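Nitrogenase iron-molybdenum cofactor biosynthesis protein NifB (Methanothermobacter thermautotrophicus, PDB 7JMA) probably carries out the radical SAM-dependent carbide insertion that fuses two [4Fe-4S] clusters into the [8Fe-9S-C] precursor of the nitrogenase iron-molybdenum cofactor. Local coordinates at residues S155-K160 against F170-R175. Numbering follows the deposited sequence.
Sequences SFVVYK and FEVLSR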
ATOM      1  N   SER A 155      13.581   6.934   6.065  1.00 31.39           N
ATOM      2  CA  SER A 155      14.405   8.005   6.615  1.00 33.71           C
ATOM      3  C   SER A 155      13.590   8.960   7.481  1.00 37.03           C
ATOM      4  O   SER A 155      14.063   9.379   8.542  1.00 39.30           O
ATOM      5  CB  SER A 155      15.130   8.759   5.498  1.00 44.83           C
ATOM      6  OG  SER A 155      14.216   9.288   4.568  1.00 53.64           O
ATOM      7  N   PHE A 156      12.369   9.301   7.074  1.00 30.57           N
ATOM      8  CA  PHE A 156      11.514  10.100   7.941  1.00 26.90           C
ATOM      9  C   PHE A 156      10.050   9.860   7.593  1.00 32.85           C
ATOM     10  O   PHE A 156       9.703   9.305   6.544  1.00 27.10           O
ATOM     11  CB  PHE A 156      11.874  11.602   7.874  1.00 27.83           C
ATOM     12  CG  PHE A 156      11.600  12.258   6.542  1.00 29.53           C
ATOM     13  CD1 PHE A 156      12.612  12.389   5.606  1.00 32.04           C
ATOM     14  CD2 PHE A 156      10.333  12.773   6.240  1.00 31.77           C
ATOM     15  CE1 PHE A 156      12.387  13.021   4.387  1.00 38.16           C
ATOM     16  CE2 PHE A 156      10.098  13.385   5.016  1.00 35.02           C
ATOM     17  CZ  PHE A 156      11.135  13.512   4.094  1.00 31.67           C
ATOM     18  N   VAL A 157       9.194  10.313   8.499  1.00 25.04           N
ATOM     19  CA  VAL A 157       7.754  10.161   8.408  1.00 24.63           C
ATOM     20  C   VAL A 157       7.126  11.455   8.891  1.00 27.57           C
ATOM     21  O   VAL A 157       7.610  12.068   9.847  1.00 34.29           O
ATOM     22  CB  VAL A 157       7.307   8.943   9.245  1.00 34.07           C
ATOM     23  CG1 VAL A 157       5.892   9.073   9.706  1.00 37.65           C
ATOM     24  CG2 VAL A 157       7.558   7.652   8.449  1.00 26.69           C
ATOM     25  N   VAL A 158       6.088  11.912   8.193  1.00 24.88           N
ATOM     26  CA  VAL A 158       5.380  13.131   8.564  1.00 24.88           C
ATOM     27  C   VAL A 158       3.991  12.711   9.003  1.00 24.35           C
ATOM     28  O   VAL A 158       3.218  12.179   8.203  1.00 26.11           O
ATOM     29  CB  VAL A 158       5.303  14.129   7.400  1.00 28.81           C
ATOM     30  CG1 VAL A 158       4.623  15.423   7.868  1.00 30.79           C
ATOM     31  CG2 VAL A 158       6.716  14.404   6.889  1.00 31.20           C
ATOM     32  N   TYR A 159       3.679  12.942  10.276  1.00 27.31           N
ATOM     33  CA  TYR A 159       2.416  12.473  10.843  1.00 29.23           C
ATOM     34  C   TYR A 159       1.898  13.538  11.791  1.00 27.43           C
ATOM     35  O   TYR A 159       2.616  13.949  12.707  1.00 31.25           O
ATOM     36  CB  TYR A 159       2.607  11.132  11.561  1.00 28.65           C
ATOM     37  CG  TYR A 159       1.313  10.558  12.110  1.00 28.04           C
ATOM     38  CD1 TYR A 159       1.174  10.280  13.464  1.00 33.46           C
ATOM     39  CD2 TYR A 159       0.241  10.307  11.278  1.00 26.89           C
ATOM     40  CE1 TYR A 159      -0.012   9.762  13.976  1.00 33.45           C
ATOM     41  CE2 TYR A 159      -0.951   9.778  11.774  1.00 32.15           C
ATOM     42  CZ  TYR A 159      -1.069   9.522  13.131  1.00 33.11           C
ATOM     43  OH  TYR A 159      -2.252   9.015  13.634  1.00 36.62           O
ATOM     44  N   LYS A 160       0.671  13.998  11.550  1.00 28.72           N
ATOM     45  CA  LYS A 160       0.077  15.089  12.313  1.00 31.53           C
ATOM     46  C   LYS A 160       1.051  16.265  12.401  1.00 38.23           C
ATOM     47  O   LYS A 160       1.286  16.836  13.466  1.00 39.88           O
ATOM     48  CB  LYS A 160      -0.368  14.599  13.689  1.00 38.31           C
ATOM     49  CG  LYS A 160      -1.208  13.335  13.569  1.00 38.30           C
ATOM     50  CD  LYS A 160      -2.342  13.311  14.563  1.00 42.32           C
ATOM     51  CE  LYS A 160      -3.383  12.241  14.227  1.00 39.84           C
ATOM     52  NZ  LYS A 160      -4.150  11.908  15.463  1.00 44.87           N
ATOM     53  N   PHE A 170      10.068   4.777  11.832  1.00 29.20           N
ATOM     54  CA  PHE A 170       9.544   3.453  11.514  1.00 29.72           C
ATOM     55  C   PHE A 170       8.547   2.974  12.564  1.00 32.41           C
ATOM     56  O   PHE A 170       7.546   2.318  12.233  1.00 30.55           O
ATOM     57  CB  PHE A 170      10.664   2.424  11.384  1.00 32.61           C
ATOM     58  CG  PHE A 170      10.133   1.030  11.248  1.00 31.36           C
ATOM     59  CD1 PHE A 170       9.574   0.614  10.049  1.00 34.98           C
ATOM     60  CD2 PHE A 170      10.111   0.167  12.338  1.00 29.77           C
ATOM     61  CE1 PHE A 170       9.042  -0.674   9.922  1.00 33.73           C
ATOM     62  CE2 PHE A 170       9.583  -1.108  12.214  1.00 35.29           C
ATOM     63  CZ  PHE A 170       9.048  -1.525  11.004  1.00 35.41           C
ATOM     64  N   GLU A 171       8.823   3.236  13.841  1.00 32.13           N
ATOM     65  CA  GLU A 171       7.927   2.738  14.878  1.00 34.03           C
ATOM     66  C   GLU A 171       6.536   3.350  14.740  1.00 38.50           C
ATOM     67  O   GLU A 171       5.523   2.666  14.938  1.00 32.24           O
ATOM     68  CB  GLU A 171       8.524   3.014  16.255  1.00 40.14           C
ATOM     69  CG  GLU A 171       9.730   2.127  16.548  1.00 51.07           C
ATOM     70  CD  GLU A 171      10.446   2.495  17.829  1.00 62.92           C
ATOM     71  OE1 GLU A 171      10.290   3.645  18.303  1.00 66.37           O
ATOM     72  OE2 GLU A 171      11.166   1.624  18.364  1.00 69.87           O
ATOM     73  N   VAL A 172       6.473   4.632  14.378  1.00 32.93           N
ATOM     74  CA  VAL A 172       5.195   5.294  14.139  1.00 29.03           C
ATOM     75  C   VAL A 172       4.513   4.710  12.903  1.00 28.08           C
ATOM     76  O   VAL A 172       3.323   4.358  12.938  1.00 27.01           O
ATOM     77  CB  VAL A 172       5.410   6.815  13.997  1.00 30.42           C
ATOM     78  CG1 VAL A 172       4.121   7.503  13.526  1.00 32.28           C
ATOM     79  CG2 VAL A 172       5.903   7.415  15.306  1.00 34.05           C
ATOM     80  N   LEU A 173       5.256   4.586  11.794  1.00 24.26           N
ATOM     81  CA  LEU A 173       4.689   4.003  10.579  1.00 24.72           C
ATOM     82  C   LEU A 173       4.207   2.582  10.844  1.00 32.23           C
ATOM     83  O   LEU A 173       3.087   2.209  10.469  1.00 24.99           O
ATOM     84  CB  LEU A 173       5.714   4.008   9.453  1.00 25.50           C
ATOM     85  CG  LEU A 173       5.286   3.283   8.180  1.00 26.61           C
ATOM     86  CD1 LEU A 173       3.996   3.882   7.570  1.00 26.22           C
ATOM     87  CD2 LEU A 173       6.405   3.268   7.163  1.00 27.52           C
ATOM     88  N   SER A 174       5.037   1.780  11.513  1.00 25.56           N
ATOM     89  CA  SER A 174       4.698   0.373  11.694  1.00 25.41           C
ATOM     90  C   SER A 174       3.462   0.216  12.561  1.00 35.16           C
ATOM     91  O   SER A 174       2.562  -0.575  12.236  1.00 25.85           O
ATOM     92  CB  SER A 174       5.875  -0.385  12.314  1.00 24.54           C
ATOM     93  OG  SER A 174       5.480  -1.742  12.597  1.00 27.92           O
ATOM     94  N   ARG A 175       3.404   0.937  13.688  1.00 29.77           N
ATOM     95  CA  ARG A 175       2.224   0.837  14.544  1.00 34.06           C
ATOM     96  C   ARG A 175       0.960   1.221  13.785  1.00 29.93           C
ATOM     97  O   ARG A 175      -0.065   0.520  13.854  1.00 27.45           O
ATOM     98  CB  ARG A 175       2.372   1.717  15.779  1.00 29.14           C
ATOM     99  CG  ARG A 175       1.398   1.311  16.868  1.00 40.97           C
ATOM    100  CD  ARG A 175       1.006   2.447  17.784  1.00 51.56           C
ATOM    101  NE  ARG A 175       0.641   3.644  17.030  1.00 71.81           N
ATOM    102  CZ  ARG A 175       0.741   4.880  17.508  1.00 79.11           C
ATOM    103  NH1 ARG A 175       1.189   5.077  18.744  1.00 82.81           N
ATOM    104  NH2 ARG A 175       0.393   5.918  16.754  1.00 75.65           N
TER
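Val157 and Tyr159, two residues apart on strand 156-159, both direct their CB toward helix 170-175; Val157 packs on Val172 and Leu173, and Tyr159 on Val172 alone of this helix segment. The contact is wholly apolar: no hydrogen bond crosses it, and it buries 177 Å² in all. Val172 serves both strand residues through one methyl. With CG1 anti to the backbone N (chi1 171°), that branch reaches Tyr159 CD1 at 4.0 Å and, more loosely, Val157 CG1 at 4.5 Å. Tyr159 CG is likewise anti to its N (chi1 -177°), which carries the ring out to this methyl, met at a slant. Lys160 CG sits over the centre of one ring face, 3.7 Å above the plane, and Tyr159 OH is hydrogen-bonded to Asp125. Deeper in, the other branch of Val157 takes over: CG2 lies 4.2 Å from Leu173 CB, so the valine straddles two consecutive helix residues. The segment axes approach to 8.4 Å at 58°, consistent with a short patch of four residues. Strand 154-159 is the middle member of a small antiparallel sheet, between 40-42 and 162-165, and one of its faces rests here on the N-terminal half of helix 166-186. The side chains of Leu173 and Cys42 are about 7 Å apart, placing this packing beside the radical SAM CX3CX2C motif (Cys38, Cys42, Cys45), whose [4Fe-4S] cluster is absent from this apo model.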